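PDB 2WW2: alpha-1,2-mannosidase from Bacteroides thetaiotaomicron, which hydrolyses alpha-mannosidic linkages with inversion of anomeric configuration, as a calcium-dependent enzyme of glycoside hydrolase family 92. Local coordinates for residues Q355-A360 with G365-W370; H528-L533 with Y594-Q599; A590-D595 with G641-C646. All coordinates share one frame; numbering follows the deposited sequence. Where two conformers were deposited one is given.

Contact 1 of 3, residues Q355-A360 with G365-W370; sequences QSIINA and GFMPEW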
loop_
_atom_site.group_PDB
_atom_site.type_symbol
_atom_site.label_atom_id
_atom_site.label_comp_id
_atom_site.label_asym_id
_atom_site.label_seq_id
_atom_site.Cartn_x
_atom_site.Cartn_y
_atom_site.Cartn_z
ATOM N N GLN A 355 -0.586 -4.536 46.567
ATOM C CA GLN A 355 0.009 -3.855 47.731
ATOM C C GLN A 355 1.152 -2.914 47.330
ATOM O O GLN A 355 1.299 -1.826 47.896
ATOM C CB GLN A 355 0.601 -4.857 48.727
ATOM C CG GLN A 355 -0.342 -5.515 49.711
ATOM C CD GLN A 355 0.365 -6.658 50.435
ATOM O OE1 GLN A 355 0.215 -7.850 50.074
ATOM N NE2 GLN A 355 1.198 -6.302 51.411
ATOM N N SER A 356 1.984 -3.340 46.387
ATOM C CA SER A 356 3.145 -2.535 45.988
ATOM C C SER A 356 2.756 -1.242 45.276
ATOM O O SER A 356 3.470 -0.239 45.364
ATOM C CB SER A 356 4.137 -3.337 45.136
ATOM O OG SER A 356 3.632 -3.592 43.839
ATOM N N ILE A 357 1.626 -1.256 44.581
ATOM C CA ILE A 357 1.124 -0.051 43.923
ATOM C C ILE A 357 0.766 0.983 44.988
ATOM O O ILE A 357 1.103 2.165 44.868
ATOM C CB ILE A 357 -0.122 -0.383 43.048
ATOM C CG1 ILE A 357 0.312 -1.109 41.772
ATOM C CG2 ILE A 357 -0.918 0.886 42.693
ATOM C CD1 ILE A 357 -0.863 -1.727 40.997
ATOM N N ILE A 358 0.085 0.536 46.036
ATOM C CA ILE A 358 -0.260 1.435 47.148
ATOM C C ILE A 358 1.018 1.921 47.860
ATOM O O ILE A 358 1.140 3.090 48.219
ATOM C CB ILE A 358 -1.232 0.750 48.139
ATOM C CG1 ILE A 358 -2.527 0.383 47.409
ATOM C CG2 ILE A 358 -1.548 1.663 49.350
ATOM C CD1 ILE A 358 -3.121 1.545 46.647
ATOM N N ASN A 359 1.982 1.027 48.055
ATOM C CA ASN A 359 3.236 1.423 48.676
ATOM C C ASN A 359 3.913 2.529 47.856
ATOM O O ASN A 359 4.407 3.496 48.408
ATOM C CB ASN A 359 4.192 0.228 48.815
ATOM C CG ASN A 359 3.711 -0.799 49.821
ATOM O OD1 ASN A 359 2.877 -0.503 50.675
ATOM N ND2 ASN A 359 4.232 -2.022 49.721
ATOM N N ALA A 360 3.956 2.368 46.538
ATOM C CA ALA A 360 4.580 3.381 45.669
ATOM C C ALA A 360 3.840 4.695 45.829
ATOM O O ALA A 360 4.455 5.777 45.882
ATOM C CB ALA A 360 4.553 2.911 44.188
ATOM N N GLY A 365 3.478 9.802 46.300
ATOM C CA GLY A 365 2.326 10.679 46.039
ATOM C C GLY A 365 1.476 10.254 44.848
ATOM O O GLY A 365 0.328 10.703 44.707
ATOM N N PHE A 366 2.026 9.387 43.991
ATOM C CA PHE A 366 1.285 8.896 42.833
ATOM C C PHE A 366 1.446 7.390 42.691
ATOM O O PHE A 366 2.499 6.837 43.012
ATOM C CB PHE A 366 1.789 9.556 41.534
ATOM C CG PHE A 366 1.380 11.013 41.371
ATOM C CD1 PHE A 366 0.178 11.344 40.761
ATOM C CD2 PHE A 366 2.226 12.037 41.779
ATOM C CE1 PHE A 366 -0.202 12.669 40.576
ATOM C CE2 PHE A 366 1.859 13.369 41.605
ATOM C CZ PHE A 366 0.633 13.687 41.007
ATOM N N MET A 367 0.431 6.727 42.156
ATOM C CA MET A 367 0.612 5.347 41.732
ATOM C C MET A 367 1.455 5.325 40.463
ATOM O O MET A 367 1.392 6.248 39.645
ATOM C CB MET A 367 -0.731 4.667 41.461
ATOM C CG MET A 367 -1.631 4.590 42.688
ATOM S SD MET A 367 -3.107 3.596 42.367
ATOM C CE MET A 367 -4.090 4.757 41.412
ATOM N N PRO A 368 2.261 4.269 40.287
ATOM C CA PRO A 368 3.055 4.224 39.065
ATOM C C PRO A 368 2.204 3.851 37.846
ATOM O O PRO A 368 1.133 3.241 38.004
ATOM C CB PRO A 368 4.068 3.116 39.343
ATOM C CG PRO A 368 3.395 2.217 40.352
ATOM C CD PRO A 368 2.459 3.099 41.149
ATOM N N GLU A 369 2.682 4.220 36.650
ATOM C CA GLU A 369 2.059 3.806 35.403
ATOM C C GLU A 369 3.131 3.067 34.594
ATOM O O GLU A 369 2.961 1.892 34.296
ATOM C CB GLU A 369 1.449 4.993 34.640
ATOM C CG GLU A 369 0.323 5.744 35.389
ATOM C CD GLU A 369 -0.929 4.910 35.641
ATOM O OE1 GLU A 369 -1.025 3.797 35.086
ATOM O OE2 GLU A 369 -1.823 5.354 36.411
ATOM N N TRP A 370 4.232 3.751 34.281
ATOM C CA TRP A 370 5.471 3.080 33.841
ATOM C C TRP A 370 6.506 3.256 34.958
ATOM O O TRP A 370 6.767 4.380 35.390
ATOM C CB TRP A 370 6.001 3.690 32.525
ATOM C CG TRP A 370 6.140 2.669 31.413
ATOM C CD1 TRP A 370 5.392 2.589 30.271
ATOM C CD2 TRP A 370 7.064 1.562 31.371
ATOM N NE1 TRP A 370 5.808 1.501 29.502
ATOM C CE2 TRP A 370 6.833 0.865 30.160
ATOM C CE3 TRP A 370 8.081 1.115 32.226
ATOM C CZ2 TRP A 370 7.569 -0.269 29.795
ATOM C CZ3 TRP A 370 8.801 -0.033 31.879
ATOM C CH2 TRP A 370 8.541 -0.709 30.662
#

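Contact 2 of 3, residues H528-L533 with Y594-Q599; sequences HDPEGL and YDYIGQ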
loop_
_atom_site.group_PDB
_atom_site.type_symbol
_atom_site.label_atom_id
_atom_site.label_comp_id
_atom_site.label_asym_id
_atom_site.label_seq_id
_atom_site.Cartn_x
_atom_site.Cartn_y
_atom_site.Cartn_z
ATOM N N HIS A 528 -15.104 -1.348 28.028
ATOM C CA HIS A 528 -16.122 -1.334 29.078
ATOM C C HIS A 528 -17.535 -1.127 28.513
ATOM O O HIS A 528 -18.535 -1.217 29.249
ATOM C CB HIS A 528 -15.797 -0.276 30.142
ATOM C CG HIS A 528 -15.773 1.130 29.622
ATOM N ND1 HIS A 528 -14.833 1.581 28.718
ATOM C CD2 HIS A 528 -16.563 2.196 29.908
ATOM C CE1 HIS A 528 -15.052 2.859 28.457
ATOM N NE2 HIS A 528 -16.104 3.256 29.160
ATOM N N ASP A 529 -17.640 -0.876 27.207
ATOM C CA ASP A 529 -18.958 -0.609 26.619
ATOM C C ASP A 529 -19.072 -0.957 25.122
ATOM O O ASP A 529 -19.389 -0.100 24.306
ATOM C CB ASP A 529 -19.328 0.867 26.842
ATOM C CG ASP A 529 -20.830 1.111 26.789
ATOM O OD1 ASP A 529 -21.603 0.133 26.619
ATOM O OD2 ASP A 529 -21.241 2.288 26.931
ATOM N N PRO A 530 -18.819 -2.222 24.753
ATOM C CA PRO A 530 -18.986 -2.576 23.345
ATOM C C PRO A 530 -20.393 -2.243 22.812
ATOM O O PRO A 530 -20.523 -1.836 21.663
ATOM C CB PRO A 530 -18.743 -4.088 23.334
ATOM C CG PRO A 530 -17.805 -4.318 24.503
ATOM C CD PRO A 530 -18.313 -3.342 25.560
ATOM N N GLU A 531 -21.434 -2.421 23.632
ATOM C CA GLU A 531 -22.785 -2.124 23.172
ATOM C C GLU A 531 -22.923 -0.627 22.880
ATOM O O GLU A 531 -23.528 -0.234 21.880
ATOM C CB GLU A 531 -23.836 -2.590 24.194
ATOM C CG GLU A 531 -25.287 -2.330 23.789
ATOM C CD GLU A 531 -25.722 -3.101 22.534
ATOM O OE1 GLU A 531 -25.148 -4.175 22.223
ATOM O OE2 GLU A 531 -26.663 -2.627 21.864
ATOM N N GLY A 532 -22.360 0.213 23.743
ATOM C CA GLY A 532 -22.408 1.655 23.494
ATOM C C GLY A 532 -21.612 2.039 22.251
ATOM O O GLY A 532 -21.979 2.964 21.525
ATOM N N LEU A 533 -20.499 1.353 22.001
ATOM C CA LEU A 533 -19.760 1.612 20.772
ATOM C C LEU A 533 -20.596 1.222 19.547
ATOM O O LEU A 533 -20.648 1.968 18.560
ATOM C CB LEU A 533 -18.394 0.901 20.765
ATOM C CG LEU A 533 -17.512 1.186 19.538
ATOM C CD1 LEU A 533 -17.231 2.696 19.429
ATOM C CD2 LEU A 533 -16.206 0.409 19.606
ATOM N N TYR A 594 -17.087 -9.829 18.412
ATOM C CA TYR A 594 -18.218 -10.542 17.815
ATOM C C TYR A 594 -19.060 -11.264 18.873
ATOM O O TYR A 594 -20.233 -11.515 18.632
ATOM C CB TYR A 594 -17.774 -11.553 16.786
ATOM C CG TYR A 594 -17.074 -11.004 15.548
ATOM C CD1 TYR A 594 -17.801 -10.443 14.496
ATOM C CD2 TYR A 594 -15.701 -11.125 15.402
ATOM C CE1 TYR A 594 -17.165 -9.995 13.341
ATOM C CE2 TYR A 594 -15.044 -10.664 14.252
ATOM C CZ TYR A 594 -15.781 -10.103 13.233
ATOM O OH TYR A 594 -15.132 -9.665 12.096
ATOM N N ASP A 595 -18.458 -11.594 20.018
ATOM C CA ASP A 595 -19.158 -12.262 21.139
ATOM C C ASP A 595 -20.247 -11.395 21.748
ATOM O O ASP A 595 -21.144 -11.905 22.430
ATOM C CB ASP A 595 -18.192 -12.595 22.281
ATOM C CG ASP A 595 -17.383 -13.877 22.058
ATOM O OD1 ASP A 595 -17.701 -14.679 21.161
ATOM O OD2 ASP A 595 -16.420 -14.101 22.835
ATOM N N TYR A 596 -20.143 -10.082 21.540
ATOM C CA TYR A 596 -21.027 -9.099 22.174
ATOM C C TYR A 596 -22.184 -8.681 21.269
ATOM O O TYR A 596 -23.133 -8.017 21.709
ATOM C CB TYR A 596 -20.221 -7.841 22.573
ATOM C CG TYR A 596 -19.174 -8.106 23.637
ATOM C CD1 TYR A 596 -19.338 -7.626 24.940
ATOM C CD2 TYR A 596 -18.036 -8.848 23.343
ATOM C CE1 TYR A 596 -18.389 -7.882 25.925
ATOM C CE2 TYR A 596 -17.080 -9.117 24.318
ATOM C CZ TYR A 596 -17.267 -8.629 25.609
ATOM O OH TYR A 596 -16.323 -8.915 26.566
ATOM N N ILE A 597 -22.093 -9.045 19.992
ATOM C CA ILE A 597 -23.034 -8.542 19.012
ATOM C C ILE A 597 -23.597 -9.662 18.145
ATOM O O ILE A 597 -24.056 -9.410 17.037
ATOM C CB ILE A 597 -22.382 -7.436 18.136
ATOM C CG1 ILE A 597 -21.201 -7.991 17.346
ATOM C CG2 ILE A 597 -21.879 -6.318 19.008
ATOM C CD1 ILE A 597 -20.304 -6.916 16.775
ATOM N N GLY A 598 -23.508 -10.900 18.631
ATOM C CA GLY A 598 -24.312 -11.993 18.089
ATOM C C GLY A 598 -23.704 -12.915 17.057
ATOM O O GLY A 598 -24.412 -13.733 16.472
ATOM N N GLN A 599 -22.401 -12.817 16.821
ATOM C CA GLN A 599 -21.796 -13.727 15.853
ATOM C C GLN A 599 -20.495 -14.336 16.369
ATOM O O GLN A 599 -19.426 -14.091 15.801
ATOM C CB GLN A 599 -21.569 -13.012 14.519
ATOM C CG GLN A 599 -22.849 -12.393 13.920
ATOM C CD GLN A 599 -22.649 -11.932 12.487
ATOM O OE1 GLN A 599 -21.526 -11.641 12.066
ATOM N NE2 GLN A 599 -23.741 -11.850 11.732
HETATM O O HOH W 1 -24.212 -6.423 23.582
#

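Contact 3 of 3, residues A590-D595 with G641-C646; sequences AIYLYD and GFYPVC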
loop_
_atom_site.group_PDB
_atom_site.type_symbol
_atom_site.label_atom_id
_atom_site.label_comp_id
_atom_site.label_asym_id
_atom_site.label_seq_id
_atom_site.Cartn_x
_atom_site.Cartn_y
_atom_site.Cartn_z
ATOM N N ALA A 590 -10.147 -6.790 19.993
ATOM C CA ALA A 590 -11.213 -6.569 19.001
ATOM C C ALA A 590 -11.780 -7.847 18.378
ATOM O O ALA A 590 -12.972 -7.921 18.080
ATOM C CB ALA A 590 -10.757 -5.584 17.919
ATOM N N ILE A 591 -10.944 -8.860 18.176
ATOM C CA ILE A 591 -11.460 -10.111 17.623
ATOM C C ILE A 591 -12.575 -10.711 18.479
ATOM O O ILE A 591 -13.460 -11.398 17.962
ATOM C CB ILE A 591 -10.359 -11.167 17.421
ATOM C CG1 ILE A 591 -9.536 -10.796 16.202
ATOM C CG2 ILE A 591 -10.992 -12.529 17.162
ATOM C CD1 ILE A 591 -8.440 -11.830 15.857
ATOM N N TYR A 592 -12.558 -10.418 19.780
ATOM C CA TYR A 592 -13.555 -10.991 20.686
ATOM C C TYR A 592 -14.864 -10.220 20.661
ATOM O O TYR A 592 -15.832 -10.652 21.288
ATOM C CB TYR A 592 -13.028 -11.053 22.128
ATOM C CG TYR A 592 -11.982 -12.140 22.322
ATOM C CD1 TYR A 592 -12.364 -13.448 22.631
ATOM C CD2 TYR A 592 -10.629 -11.866 22.160
ATOM C CE1 TYR A 592 -11.424 -14.458 22.791
ATOM C CE2 TYR A 592 -9.667 -12.875 22.305
ATOM C CZ TYR A 592 -10.085 -14.171 22.614
ATOM O OH TYR A 592 -9.151 -15.177 22.780
ATOM N N LEU A 593 -14.908 -9.094 19.955
ATOM C CA LEU A 593 -16.109 -8.239 20.004
ATOM C C LEU A 593 -17.319 -8.895 19.329
ATOM O O LEU A 593 -18.456 -8.564 19.636
ATOM C CB LEU A 593 -15.828 -6.844 19.430
ATOM C CG LEU A 593 -14.929 -5.950 20.298
ATOM C CD1 LEU A 593 -14.530 -4.653 19.557
ATOM C CD2 LEU A 593 -15.624 -5.611 21.588
ATOM N N TYR A 594 -17.087 -9.829 18.412
ATOM C CA TYR A 594 -18.218 -10.542 17.815
ATOM C C TYR A 594 -19.060 -11.264 18.873
ATOM O O TYR A 594 -20.233 -11.515 18.632
ATOM C CB TYR A 594 -17.774 -11.553 16.786
ATOM C CG TYR A 594 -17.074 -11.004 15.548
ATOM C CD1 TYR A 594 -17.801 -10.443 14.496
ATOM C CD2 TYR A 594 -15.701 -11.125 15.402
ATOM C CE1 TYR A 594 -17.165 -9.995 13.341
ATOM C CE2 TYR A 594 -15.044 -10.664 14.252
ATOM C CZ TYR A 594 -15.781 -10.103 13.233
ATOM O OH TYR A 594 -15.132 -9.665 12.096
ATOM N N ASP A 595 -18.458 -11.594 20.018
ATOM C CA ASP A 595 -19.158 -12.262 21.139
ATOM C C ASP A 595 -20.247 -11.395 21.748
ATOM O O ASP A 595 -21.144 -11.905 22.430
ATOM C CB ASP A 595 -18.192 -12.595 22.281
ATOM C CG ASP A 595 -17.383 -13.877 22.058
ATOM O OD1 ASP A 595 -17.701 -14.679 21.161
ATOM O OD2 ASP A 595 -16.420 -14.101 22.835
ATOM N N GLY A 641 -8.756 -20.527 25.360
ATOM C CA GLY A 641 -10.131 -20.451 24.886
ATOM C C GLY A 641 -10.944 -19.242 25.317
ATOM O O GLY A 641 -12.136 -19.154 24.975
ATOM N N PHE A 642 -10.330 -18.321 26.058
ATOM C CA PHE A 642 -11.084 -17.185 26.635
ATOM C C PHE A 642 -10.152 -16.020 26.958
ATOM O O PHE A 642 -8.949 -16.216 27.089
ATOM C CB PHE A 642 -11.886 -17.604 27.888
ATOM C CG PHE A 642 -11.069 -18.331 28.926
ATOM C CD1 PHE A 642 -10.352 -17.626 29.894
ATOM C CD2 PHE A 642 -11.016 -19.721 28.930
ATOM C CE1 PHE A 642 -9.588 -18.292 30.834
ATOM C CE2 PHE A 642 -10.246 -20.405 29.875
ATOM C CZ PHE A 642 -9.532 -19.696 30.827
ATOM N N TYR A 643 -10.706 -14.810 27.049
ATOM C CA TYR A 643 -9.878 -13.610 27.140
ATOM C C TYR A 643 -10.570 -12.518 27.940
ATOM O O TYR A 643 -11.780 -12.331 27.805
ATOM C CB TYR A 643 -9.601 -13.084 25.720
ATOM C CG TYR A 643 -8.645 -11.927 25.655
ATOM C CD1 TYR A 643 -7.267 -12.137 25.619
ATOM C CD2 TYR A 643 -9.109 -10.616 25.616
ATOM C CE1 TYR A 643 -6.367 -11.070 25.540
ATOM C CE2 TYR A 643 -8.207 -9.537 25.546
ATOM C CZ TYR A 643 -6.848 -9.778 25.510
ATOM O OH TYR A 643 -5.960 -8.714 25.451
ATOM N N PRO A 644 -9.808 -11.801 28.785
ATOM C CA PRO A 644 -10.341 -10.725 29.637
ATOM C C PRO A 644 -10.493 -9.440 28.830
ATOM O O PRO A 644 -9.654 -8.546 28.920
ATOM C CB PRO A 644 -9.246 -10.557 30.710
ATOM C CG PRO A 644 -7.980 -10.888 29.974
ATOM C CD PRO A 644 -8.390 -12.079 29.077
ATOM N N VAL A 645 -11.560 -9.347 28.051
ATOM C CA VAL A 645 -11.811 -8.136 27.256
ATOM C C VAL A 645 -11.823 -6.853 28.105
ATOM O O VAL A 645 -11.262 -5.829 27.710
ATOM C CB VAL A 645 -13.133 -8.288 26.486
ATOM C CG1 VAL A 645 -13.547 -6.954 25.821
ATOM C CG2 VAL A 645 -12.981 -9.404 25.426
ATOM N N CYS A 646 -12.445 -6.910 29.283
ATOM C CA CYS A 646 -12.577 -5.717 30.105
ATOM C C CYS A 646 -12.126 -5.975 31.540
ATOM O O CYS A 646 -12.956 -6.321 32.413
ATOM C CB CYS A 646 -14.034 -5.233 30.103
ATOM S SG CYS A 646 -14.298 -3.666 30.931
#

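Contact 1 of 3, residues Q355-A360 with G365-W370
The five-membered ring of Pro368 is the ring that meets the helix here: its CD atom lies 3.7 Å from Ala360 CB, and its CG follows at 4.1 Å from the same methyl. Tyr316, which also touches Ala360, and Phe331 touch the proline as well. The benzene ring of Phe366 has a different role. Its CB leads away from the helix, and the ring meets that of His410; only the backbone of Phe366 comes close to Ala360.

The second point of packing is between Ile357 and Met367. With CG1 beside the backbone N (chi1 -75°), the CG2 methyl of Ile357 is the branch presented to the methionine, 3.5 Å from Met367 SD and 3.8 Å from Met367 CG. The methionine chain runs extended as far as the sulfur and then bends (chi3 -77°), which carries CE off from Ile357. Farther out, Met367 packs on Leu388 of helix 383-393 and Ala407 of helix 401-413.

Helix 347-364 ends here, and the chain turns back across its last turns, nearest where Ile357 CA and Met367 CA are 5.8 Å apart, within the GH92 catalytic domain, whose clan has an (alpha/alpha)6 helical barrel. Gly365 makes the turn: it is the first residue to leave helical angles, at phi 97°, where a CB would be jammed against the preceding carbonyl oxygen. Ser364 OG spans the turn, hydrogen-bonded both to Ala360 O and to Phe366 N. Between the two segments the side-chain contacts are all apolar, and 239 Å² is buried in total. On the loop that follows, Gln411 NE2 binds Met367 O and Glu369 OE2, which ties the loop to helix 401-413.

Contact 2 of 3, residues H528-L533 with Y594-Q599
Tyr596 places its ring by turning CG beside the backbone N (chi1 -65°), which lays the ring against Pro530, while a bend in the Glu531 side chain (chi2 64°) brings OE1 round toward the backbone of the same tyrosine. Pro530 CG stands over one face of the Tyr596 ring, 4.1 Å from its centroid and 27° off the normal, a CH-pi contact. It is displaced toward the CD1 side, with Pro530 CG 3.7 Å from Tyr596 CD1. The proline CB follows over the same rim, 3.9 Å from Tyr596 CD1.

Pro530 opens helix 530-537, whose start is closed by an N-cap: Asp529 OD1 accepts from Gly532 N at 3.0 Å, met from above the carboxylate plane. A CB on Gly532 would run into Asp529 OD2, so the cap leaves little room for a side chain there. The contact therefore joins this helix start to the loop leading into helix 600-613.

Glu531 OE1 and Tyr596 O lie 4.4 Å apart, and one water bridges them, donating to Glu531 OE1 at 2.8 Å and to Tyr596 O at 2.7 Å. Glu531 OE1 is also hydrogen-bonded to His540 NE2, its strongest polar partner. Two acceptors are thereby joined through the two protons of one water, a pattern consistent with an ionised Glu531.

Contact 3 of 3, residues A590-D595 with G641-C646
Tyr592, Val645 and Tyr643 carry this contact, and Tyr592 gives up more surface to it (93 Å²) than the other two together. Tyr643 sets its CB over one face of the Tyr592 ring, 3.5 Å from the centroid and 22° off the normal, a close CH-pi contact in which Tyr643 CB comes to 3.3 Å from Tyr592 CZ. With CG of Tyr643 turned trans to the backbone N (chi1 -174°), its own ring leads on past Tyr592. The two rings lie near parallel, at 10°, but slid apart with centroids 5.1 Å from each other, and barely overlap. Val645 meets Tyr592 nearer its backbone, with its CG2 methyl 3.7 Å from Tyr592 CB.

Tyr643 belongs to strand 642-643, an outer strand of a small antiparallel sheet, where it pairs with Ala653. Pro644 is then the centre of an inverse gamma turn, closed by a weak bond from Val645 N to Tyr643 O at 3.0 Å. Tyr643 and Val645, on either side of this turn in sequence, both touch Tyr592; Ala653 touches Tyr592 and Val645 as well.

The buried phenol is satisfied beyond the two segments, by Ser638 OG on helix 632-640. With an alanine in place of Tyr592, Tyr643 CB would probably face a gap where the ring lay, and Ser638 OG would lose its phenolic partner. The ring of Trp634, on the same helix, meets that of Tyr643.

Contact 1 comes first along the chain and is local: it closes a four-residue connection at the end of helix 347-364. Well over a hundred residues later contact 2 opens at 528-533, and closes a span of 60 residues at 594-599. Contact 3 opens at 590-595, before contact 2 has closed, and ends at 641-646; the two spans cross, sharing Tyr594 and Asp595. They also touch in space, with Tyr596 OH 3.3 Å from Val645 CB. Together they tie the start of helix 530-537 and strand 642-643 to one loop before helix 600-613. Contact 1 stays apart, its nearest atoms about 15 Å from either.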